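Local coordinates for transcriptional regulator (Pseudomonas aeruginosa, PDB 3E7Q), which probably binds regulatory DNA as a dimeric TetR-family transcriptional regulator, most likely a repressor, at residues I20-A25 with A42-S47; L24-R29 with Q33-R38; G143-L148 with E194-G199. All blocks are in the same frame, centred on the assembly; numbering follows the deposited sequence.

Contact 1. Residues I20-A25 with A42-S47; sequences IEATLA and AEAGVS
Glu-43 and Ala-22 bury the most surface where residues 20-25 meet 42-47, and their CA atoms come within 4.9 Å of each other. The small side chain of Ala-22 lets the two backbones approach this closely here. Ala-22 points its methyl at the last turn of the partner helix: its CB sits 3.4 Å from the backbone N of Ala-44 and 3.7 Å from the CB of Ala-44, so that two methyl groups meet with nothing bulkier between them.

Glu-43 supplies the longer reach. Its CB rests 3.5 Å from the carbonyl O of Ala-22, a van der Waals approach to the helix backbone, and its CG lies 3.6 Å from the same oxygen. The chain leaves with CG beside the backbone N (chi1 -58°) and bends again at chi2 (-62°), which folds the acid along the surface of helix 12-34. The next methyl up that face, on Ala-25, therefore packs against the aliphatic part of the glutamate, CB to CG 3.9 Å, while Glu-43 OE1 lies 3.7 Å from Ala-25 CB. The carboxylate itself looks elsewhere for its charge partner: OE2 forms a salt bridge with Arg-29, one turn beyond Ala-25. A glutamate suits this place because its methylenes can cover alanines while its end reaches a cation.

Just past the helix, Gly-45 takes a positive phi, a conformation glycine adopts easily, and the chain turns toward Ser-47, the N-cap of the next helix. This is the turn of the predicted helix-turn-helix motif. Ala-22 also touches Ile-40 of helix 37-44, and the side of helix 12-34 carrying Ile-20, Thr-23 and Leu-24 packs on helix 58-82, so helices 12-34, 37-44 and 58-82 pack together, Thr-23 touching both of the others.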
loop_
_atom_site.group_PDB
_atom_site.type_symbol
_atom_site.label_atom_id
_atom_site.label_comp_id
_atom_site.label_asym_id
_atom_site.label_seq_id
_atom_site.Cartn_x
_atom_site.Cartn_y
_atom_site.Cartn_z
ATOM N N ILE B 20 23.368 4.731 -0.983
ATOM C CA ILE B 20 21.936 4.603 -1.263
ATOM C C ILE B 20 21.583 3.122 -1.175
ATOM O O ILE B 20 20.641 2.759 -0.466
ATOM C CB ILE B 20 21.515 5.250 -2.682
ATOM C CG1 ILE B 20 21.264 6.763 -2.537
ATOM C CG2 ILE B 20 20.269 4.568 -3.274
ATOM C CD1 ILE B 20 21.542 7.581 -3.773
ATOM N N GLU B 21 22.374 2.279 -1.853
ATOM C CA GLU B 21 22.204 0.805 -1.802
ATOM C C GLU B 21 22.421 0.197 -0.365
ATOM O O GLU B 21 21.718 -0.739 0.018
ATOM C CB GLU B 21 23.120 0.115 -2.859
ATOM C CG GLU B 21 22.968 -1.442 -2.977
ATOM C CD GLU B 21 23.959 -2.142 -3.979
ATOM O OE1 GLU B 21 25.159 -2.340 -3.638
ATOM O OE2 GLU B 21 23.509 -2.542 -5.101
ATOM N N ALA B 22 23.375 0.721 0.416
ATOM C CA ALA B 22 23.524 0.286 1.831
ATOM C C ALA B 22 22.296 0.671 2.711
ATOM O O ALA B 22 21.837 -0.124 3.577
ATOM C CB ALA B 22 24.821 0.826 2.440
ATOM N N THR B 23 21.777 1.882 2.478
ATOM C CA THR B 23 20.574 2.383 3.139
ATOM C C THR B 23 19.384 1.482 2.810
ATOM O O THR B 23 18.636 1.079 3.735
ATOM C CB THR B 23 20.307 3.861 2.733
ATOM O OG1 THR B 23 21.477 4.623 3.018
ATOM C CG2 THR B 23 19.129 4.482 3.453
ATOM N N LEU B 24 19.204 1.141 1.508
ATOM C CA LEU B 24 18.087 0.263 1.147
ATOM C C LEU B 24 18.167 -1.147 1.792
ATOM O O LEU B 24 17.128 -1.735 2.126
ATOM C CB LEU B 24 17.932 0.150 -0.366
ATOM C CG LEU B 24 17.618 1.460 -1.120
ATOM C CD1 LEU B 24 17.939 1.238 -2.583
ATOM C CD2 LEU B 24 16.164 1.924 -0.841
ATOM N N ALA B 25 19.382 -1.657 1.961
ATOM C CA ALA B 25 19.652 -3.001 2.519
ATOM C C ALA B 25 19.437 -2.985 3.986
ATOM O O ALA B 25 18.834 -3.896 4.548
ATOM C CB ALA B 25 21.141 -3.505 2.192
ATOM N N ALA B 42 27.320 -0.749 8.131
ATOM C CA ALA B 42 27.450 -2.220 8.227
ATOM C C ALA B 42 27.095 -2.897 6.898
ATOM O O ALA B 42 27.719 -3.894 6.544
ATOM C CB ALA B 42 26.599 -2.798 9.361
ATOM N N GLU B 43 26.129 -2.331 6.166
ATOM C CA GLU B 43 25.772 -2.822 4.837
ATOM C C GLU B 43 26.809 -2.373 3.823
ATOM O O GLU B 43 27.258 -3.194 3.051
ATOM C CB GLU B 43 24.370 -2.387 4.439
ATOM C CG GLU B 43 23.255 -2.868 5.426
ATOM C CD GLU B 43 23.121 -4.413 5.552
ATOM O OE1 GLU B 43 23.427 -5.138 4.563
ATOM O OE2 GLU B 43 22.690 -4.896 6.634
ATOM N N ALA B 44 27.217 -1.089 3.862
ATOM C CA ALA B 44 28.280 -0.525 2.968
ATOM C C ALA B 44 29.642 -1.205 3.161
ATOM O O ALA B 44 30.496 -1.155 2.282
ATOM C CB ALA B 44 28.435 0.985 3.172
ATOM N N GLY B 45 29.844 -1.828 4.320
ATOM C CA GLY B 45 31.101 -2.514 4.652
ATOM C C GLY B 45 32.228 -1.521 4.936
ATOM O O GLY B 45 33.431 -1.836 4.724
ATOM N N VAL B 46 31.828 -0.311 5.364
ATOM C CA VAL B 46 32.770 0.789 5.677
ATOM C C VAL B 46 32.465 1.298 7.099
ATOM O O VAL B 46 31.350 1.058 7.628
ATOM C CB VAL B 46 32.740 1.970 4.622
ATOM C CG1 VAL B 46 32.416 1.453 3.214
ATOM C CG2 VAL B 46 31.746 3.046 5.012
ATOM N N SER B 47 33.418 2.014 7.695
ATOM C CA SER B 47 33.246 2.486 9.069
ATOM C C SER B 47 32.283 3.696 9.202
ATOM O O SER B 47 32.071 4.485 8.262
ATOM C CB SER B 47 34.606 2.787 9.735
ATOM O OG SER B 47 34.822 4.176 9.833
#

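Contact 2. Residues L24-R29 with Q33-R38; sequences LACLKR and QGASVR
Cys-26 and Ala-35 make the principal apolar contact between residues 24-29 and 33-38, and their CA atoms, 6.0 Å apart, are the nearest pair. The thiol sulfur reaches out with SG trans to the backbone N (chi1 178°) and meets the methyl of Ala-35 at 3.4 Å from SG to CB; the same SG is 3.7 Å from Ala-35 CA. A slim cysteine and a methyl fit this narrow gap, where the chain has left the end of helix 12-34 and doubles back beside it. Leu-27 adds a looser touch, its CD2 lying 4.3 Å from Ala-35 CB, although its CB points away from the loop; Leu-27 also touches Val-62 and Phe-116 of the neighbouring helices.

Polar interactions surround this pair instead of crossing it. Ser-36 is the N-cap of helix 37-44, the first helix of the predicted DNA-binding motif: its OG accepts a hydrogen bond from Lys-39 N, while the carbonyl oxygens of Ala-35 and Gly-34 accept bonds from Lys-58 NZ and Lys-39 NZ respectively. Gln-33 NE2 bonds to the backbone O of Lys-28 in the second subunit, so this part of the chain lies at the dimer interface.

The chemistry thus divides in two. The direct contact is apolar, sulfur and leucine methyl against the alanine methyl, and gives no directional bond; the polar groups beside it, the peptide oxygens and the serine hydroxyl, are satisfied by other partners.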
loop_
_atom_site.group_PDB
_atom_site.type_symbol
_atom_site.label_atom_id
_atom_site.label_comp_id
_atom_site.label_asym_id
_atom_site.label_seq_id
_atom_site.Cartn_x
_atom_site.Cartn_y
_atom_site.Cartn_z
ATOM N N LEU B 24 19.204 1.141 1.508
ATOM C CA LEU B 24 18.087 0.263 1.147
ATOM C C LEU B 24 18.167 -1.147 1.792
ATOM O O LEU B 24 17.128 -1.735 2.126
ATOM C CB LEU B 24 17.932 0.150 -0.366
ATOM C CG LEU B 24 17.618 1.460 -1.120
ATOM C CD1 LEU B 24 17.939 1.238 -2.583
ATOM C CD2 LEU B 24 16.164 1.924 -0.841
ATOM N N ALA B 25 19.382 -1.657 1.961
ATOM C CA ALA B 25 19.652 -3.001 2.519
ATOM C C ALA B 25 19.437 -2.985 3.986
ATOM O O ALA B 25 18.834 -3.896 4.548
ATOM C CB ALA B 25 21.141 -3.505 2.192
ATOM N N CYS B 26 19.923 -1.932 4.618
ATOM C CA CYS B 26 19.607 -1.714 6.021
ATOM C C CYS B 26 18.108 -1.562 6.334
ATOM O O CYS B 26 17.644 -2.093 7.366
ATOM C CB CYS B 26 20.364 -0.520 6.538
ATOM S SG CYS B 26 19.975 -0.192 8.219
ATOM N N LEU B 27 17.361 -0.841 5.481
ATOM C CA LEU B 27 15.937 -0.692 5.667
ATOM C C LEU B 27 15.189 -2.025 5.542
ATOM O O LEU B 27 14.233 -2.284 6.291
ATOM C CB LEU B 27 15.351 0.284 4.645
ATOM C CG LEU B 27 15.691 1.765 4.756
ATOM C CD1 LEU B 27 15.212 2.442 3.498
ATOM C CD2 LEU B 27 15.137 2.445 6.037
ATOM N N LYS B 28 15.616 -2.838 4.572
ATOM C CA LYS B 28 15.055 -4.161 4.323
ATOM C C LYS B 28 15.328 -5.104 5.466
ATOM O O LYS B 28 14.509 -5.978 5.691
ATOM C CB LYS B 28 15.556 -4.755 2.985
ATOM C CG LYS B 28 15.289 -6.286 2.777
ATOM C CD LYS B 28 15.138 -6.687 1.297
ATOM C CE LYS B 28 15.139 -8.245 1.139
ATOM N NZ LYS B 28 14.673 -8.736 -0.225
ATOM N N ARG B 29 16.411 -4.891 6.222
ATOM C CA ARG B 29 16.783 -5.773 7.343
ATOM C C ARG B 29 16.357 -5.292 8.743
ATOM O O ARG B 29 16.094 -6.110 9.631
ATOM C CB ARG B 29 18.310 -5.981 7.339
ATOM C CG ARG B 29 18.923 -6.539 8.617
ATOM C CD ARG B 29 20.388 -6.477 8.528
ATOM N NE ARG B 29 20.882 -7.317 7.436
ATOM C CZ ARG B 29 21.485 -8.505 7.583
ATOM N NH1 ARG B 29 21.693 -9.032 8.793
ATOM N NH2 ARG B 29 21.887 -9.174 6.499
ATOM N N GLN B 33 12.622 2.230 11.652
ATOM C CA GLN B 33 12.816 2.513 13.092
ATOM C C GLN B 33 14.134 1.892 13.588
ATOM O O GLN B 33 14.844 2.476 14.422
ATOM C CB GLN B 33 11.637 2.000 13.952
ATOM C CG GLN B 33 10.261 2.500 13.559
ATOM C CD GLN B 33 9.542 1.533 12.583
ATOM O OE1 GLN B 33 10.196 0.913 11.717
ATOM N NE2 GLN B 33 8.205 1.418 12.712
ATOM N N GLY B 34 14.459 0.701 13.088
ATOM C CA GLY B 34 15.679 0.036 13.534
ATOM C C GLY B 34 16.977 0.420 12.831
ATOM O O GLY B 34 18.048 0.102 13.332
ATOM N N ALA B 35 16.884 1.053 11.653
ATOM C CA ALA B 35 18.078 1.480 10.901
ATOM C C ALA B 35 18.808 2.571 11.665
ATOM O O ALA B 35 18.198 3.260 12.461
ATOM C CB ALA B 35 17.699 1.969 9.463
ATOM N N SER B 36 20.122 2.701 11.452
ATOM C CA SER B 36 20.887 3.826 11.970
ATOM C C SER B 36 22.035 3.995 11.026
ATOM O O SER B 36 22.265 3.113 10.234
ATOM C CB SER B 36 21.418 3.497 13.361
ATOM O OG SER B 36 22.196 2.308 13.321
ATOM N N VAL B 37 22.765 5.099 11.117
ATOM C CA VAL B 37 23.903 5.323 10.249
ATOM C C VAL B 37 24.984 4.239 10.433
ATOM O O VAL B 37 25.630 3.851 9.446
ATOM C CB VAL B 37 24.548 6.725 10.445
ATOM C CG1 VAL B 37 23.514 7.833 10.325
ATOM C CG2 VAL B 37 25.188 6.815 11.754
ATOM N N ARG B 38 25.180 3.772 11.679
ATOM C CA ARG B 38 26.047 2.627 11.983
ATOM C C ARG B 38 25.596 1.355 11.231
ATOM O O ARG B 38 26.385 0.747 10.514
ATOM C CB ARG B 38 26.159 2.371 13.527
ATOM C CG ARG B 38 27.167 3.315 14.328
ATOM C CD ARG B 38 27.870 2.722 15.619
ATOM N NE ARG B 38 29.350 2.668 15.428
ATOM C CZ ARG B 38 30.097 1.559 15.284
ATOM N NH1 ARG B 38 29.555 0.347 15.389
ATOM N NH2 ARG B 38 31.416 1.654 15.056
#

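Contact 3. Residues G143-L148 with E194-G199; sequences GVLRQL and EAWVDG
The indole of Trp-196 presents its edge to Leu-145: CD2 of the leucine lies near the ring plane, 4.1 Å from CZ3, on the six-membered side. The two side chains cross at about a right angle. The methyl meets the border of the ring and not a face. Also at the edge, in plane, is CG2 of the adjacent Val-197. Leu-166 and Leu-169 of helix 159-179 and Trp-196 of the second subunit also pack on this side chain, and its NE1 makes a weak hydrogen bond to Ser-165 OG.

CG of Trp-196 stands trans to the backbone N (chi1 -177°), which swings the indole off its own helix and carries the benzo end toward helix 124-152, even though its CB does not point there. The backbones can therefore stay well apart, with 9.3 Å between the closest CA atoms, those of Leu-145 and Val-197. A large aromatic and branched aliphatics suit that spacing, since their length spans the gap.

Helices 124-152 and 186-204 belong to the all-helical C-terminal domain of a TetR-family regulator, the part that in this family usually carries dimerisation and ligand recognition.

One turn along helix 124-152 from Leu-145, Leu-148 meets Val-197 in the other apolar pair, CD2 to CG1 at 3.7 Å, with the two side chains meeting at a slant. Leu-148 extends toward the partner helix because its CG is trans to the backbone N (chi1 -163°). Arg-89 of helix 88-99 packs on both of these residues and pairs its guanidinium with Glu-194 and Asp-198; Asp-198 OD2 also forms a salt bridge with Arg-207 of the second subunit.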
loop_
_atom_site.group_PDB
_atom_site.type_symbol
_atom_site.label_atom_id
_atom_site.label_comp_id
_atom_site.label_asym_id
_atom_site.label_seq_id
_atom_site.Cartn_x
_atom_site.Cartn_y
_atom_site.Cartn_z
ATOM N N GLY B 143 -1.650 14.566 -17.560
ATOM C CA GLY B 143 -1.362 15.031 -18.924
ATOM C C GLY B 143 -1.925 14.096 -19.973
ATOM O O GLY B 143 -2.467 14.533 -21.002
ATOM N N VAL B 144 -1.789 12.787 -19.753
ATOM C CA VAL B 144 -2.313 11.839 -20.737
ATOM C C VAL B 144 -3.853 11.641 -20.608
ATOM O O VAL B 144 -4.516 11.428 -21.596
ATOM C CB VAL B 144 -1.433 10.519 -20.887
ATOM C CG1 VAL B 144 -0.960 9.979 -19.638
ATOM C CG2 VAL B 144 -2.206 9.442 -21.657
ATOM N N LEU B 145 -4.414 11.765 -19.407
ATOM C CA LEU B 145 -5.850 11.701 -19.212
ATOM C C LEU B 145 -6.546 12.905 -19.828
ATOM O O LEU B 145 -7.661 12.770 -20.317
ATOM C CB LEU B 145 -6.198 11.544 -17.764
ATOM C CG LEU B 145 -5.804 10.184 -17.195
ATOM C CD1 LEU B 145 -5.951 10.219 -15.701
ATOM C CD2 LEU B 145 -6.664 9.112 -17.853
ATOM N N ARG B 146 -5.841 14.040 -19.853
ATOM C CA ARG B 146 -6.297 15.216 -20.575
ATOM C C ARG B 146 -6.260 15.077 -22.052
ATOM O O ARG B 146 -7.169 15.538 -22.709
ATOM C CB ARG B 146 -5.466 16.414 -20.243
ATOM C CG ARG B 146 -5.809 16.883 -18.879
ATOM C CD ARG B 146 -5.292 18.242 -18.620
ATOM N NE ARG B 146 -5.851 18.625 -17.358
ATOM C CZ ARG B 146 -5.227 19.362 -16.470
ATOM N NH1 ARG B 146 -3.998 19.797 -16.731
ATOM N NH2 ARG B 146 -5.832 19.616 -15.309
ATOM N N GLN B 147 -5.194 14.492 -22.570
ATOM C CA GLN B 147 -5.143 14.099 -23.994
ATOM C C GLN B 147 -6.315 13.186 -24.333
ATOM O O GLN B 147 -7.047 13.445 -25.264
ATOM C CB GLN B 147 -3.809 13.389 -24.263
ATOM C CG GLN B 147 -3.379 13.452 -25.659
ATOM C CD GLN B 147 -2.210 12.537 -25.996
ATOM O OE1 GLN B 147 -1.587 11.938 -25.135
ATOM N NE2 GLN B 147 -1.917 12.451 -27.256
ATOM N N LEU B 148 -6.516 12.158 -23.521
ATOM C CA LEU B 148 -7.667 11.272 -23.644
ATOM C C LEU B 148 -9.007 11.976 -23.701
ATOM O O LEU B 148 -9.834 11.663 -24.575
ATOM C CB LEU B 148 -7.719 10.216 -22.545
ATOM C CG LEU B 148 -8.616 8.978 -22.734
ATOM C CD1 LEU B 148 -8.184 8.136 -23.946
ATOM C CD2 LEU B 148 -8.547 8.119 -21.469
ATOM N N GLU B 194 -6.319 -1.396 -18.356
ATOM C CA GLU B 194 -7.026 -1.109 -19.585
ATOM C C GLU B 194 -8.514 -1.098 -19.352
ATOM O O GLU B 194 -9.217 -0.323 -19.989
ATOM C CB GLU B 194 -6.751 -2.145 -20.684
ATOM C CG GLU B 194 -5.341 -2.321 -21.116
ATOM C CD GLU B 194 -4.719 -1.119 -21.790
ATOM O OE1 GLU B 194 -5.386 -0.100 -22.048
ATOM O OE2 GLU B 194 -3.506 -1.198 -22.099
ATOM N N ALA B 195 -9.002 -2.007 -18.504
ATOM C CA ALA B 195 -10.447 -2.098 -18.239
ATOM C C ALA B 195 -10.986 -0.849 -17.551
ATOM O O ALA B 195 -12.147 -0.432 -17.765
ATOM C CB ALA B 195 -10.787 -3.352 -17.459
ATOM N N TRP B 196 -10.149 -0.258 -16.698
ATOM C CA TRP B 196 -10.468 0.999 -16.068
ATOM C C TRP B 196 -10.630 2.166 -17.072
ATOM O O TRP B 196 -11.538 2.985 -16.975
ATOM C CB TRP B 196 -9.315 1.356 -15.117
ATOM C CG TRP B 196 -9.530 2.588 -14.358
ATOM C CD1 TRP B 196 -10.114 2.659 -13.157
ATOM C CD2 TRP B 196 -9.145 3.954 -14.706
ATOM N NE1 TRP B 196 -10.127 3.956 -12.718
ATOM C CE2 TRP B 196 -9.565 4.775 -13.648
ATOM C CE3 TRP B 196 -8.513 4.543 -15.793
ATOM C CZ2 TRP B 196 -9.392 6.162 -13.638
ATOM C CZ3 TRP B 196 -8.330 5.929 -15.786
ATOM C CH2 TRP B 196 -8.756 6.720 -14.697
ATOM N N VAL B 197 -9.654 2.284 -17.955
ATOM C CA VAL B 197 -9.723 3.268 -19.054
ATOM C C VAL B 197 -10.937 3.044 -19.913
ATOM O O VAL B 197 -11.598 4.013 -20.273
ATOM C CB VAL B 197 -8.430 3.289 -19.950
ATOM C CG1 VAL B 197 -8.459 4.426 -20.910
ATOM C CG2 VAL B 197 -7.156 3.366 -19.057
ATOM N N ASP B 198 -11.226 1.770 -20.224
ATOM C CA ASP B 198 -12.435 1.414 -20.975
ATOM C C ASP B 198 -13.657 1.975 -20.280
ATOM O O ASP B 198 -14.540 2.543 -20.916
ATOM C CB ASP B 198 -12.666 -0.105 -21.073
ATOM C CG ASP B 198 -11.694 -0.828 -21.986
ATOM O OD1 ASP B 198 -10.903 -0.218 -22.721
ATOM O OD2 ASP B 198 -11.743 -2.071 -21.956
ATOM N N GLY B 199 -13.725 1.743 -18.974
ATOM C CA GLY B 199 -14.790 2.270 -18.125
ATOM C C GLY B 199 -15.020 3.766 -18.241
ATOM O O GLY B 199 -16.128 4.195 -18.476
#

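Contacts 1 and 2 are neighbours, their centres 8 Å apart: contact 1 joins helix 12-34 to the last turn of helix 37-44, and contact 2 joins it to the loop at Ala-35 just before that helix. They share Leu-24 and Ala-25 and are tied by a salt bridge between Glu-43 OE2 of contact 1 and Arg-29 NE of contact 2, 3.1 Å long, while Glu-43 CG packs on Cys-26 N. Contact 3 lies on the far side of the chain's centre, about 41 Å from contact 1 and 39 Å from contact 2 between centres. Contacts 2 and 3 both reach the second subunit.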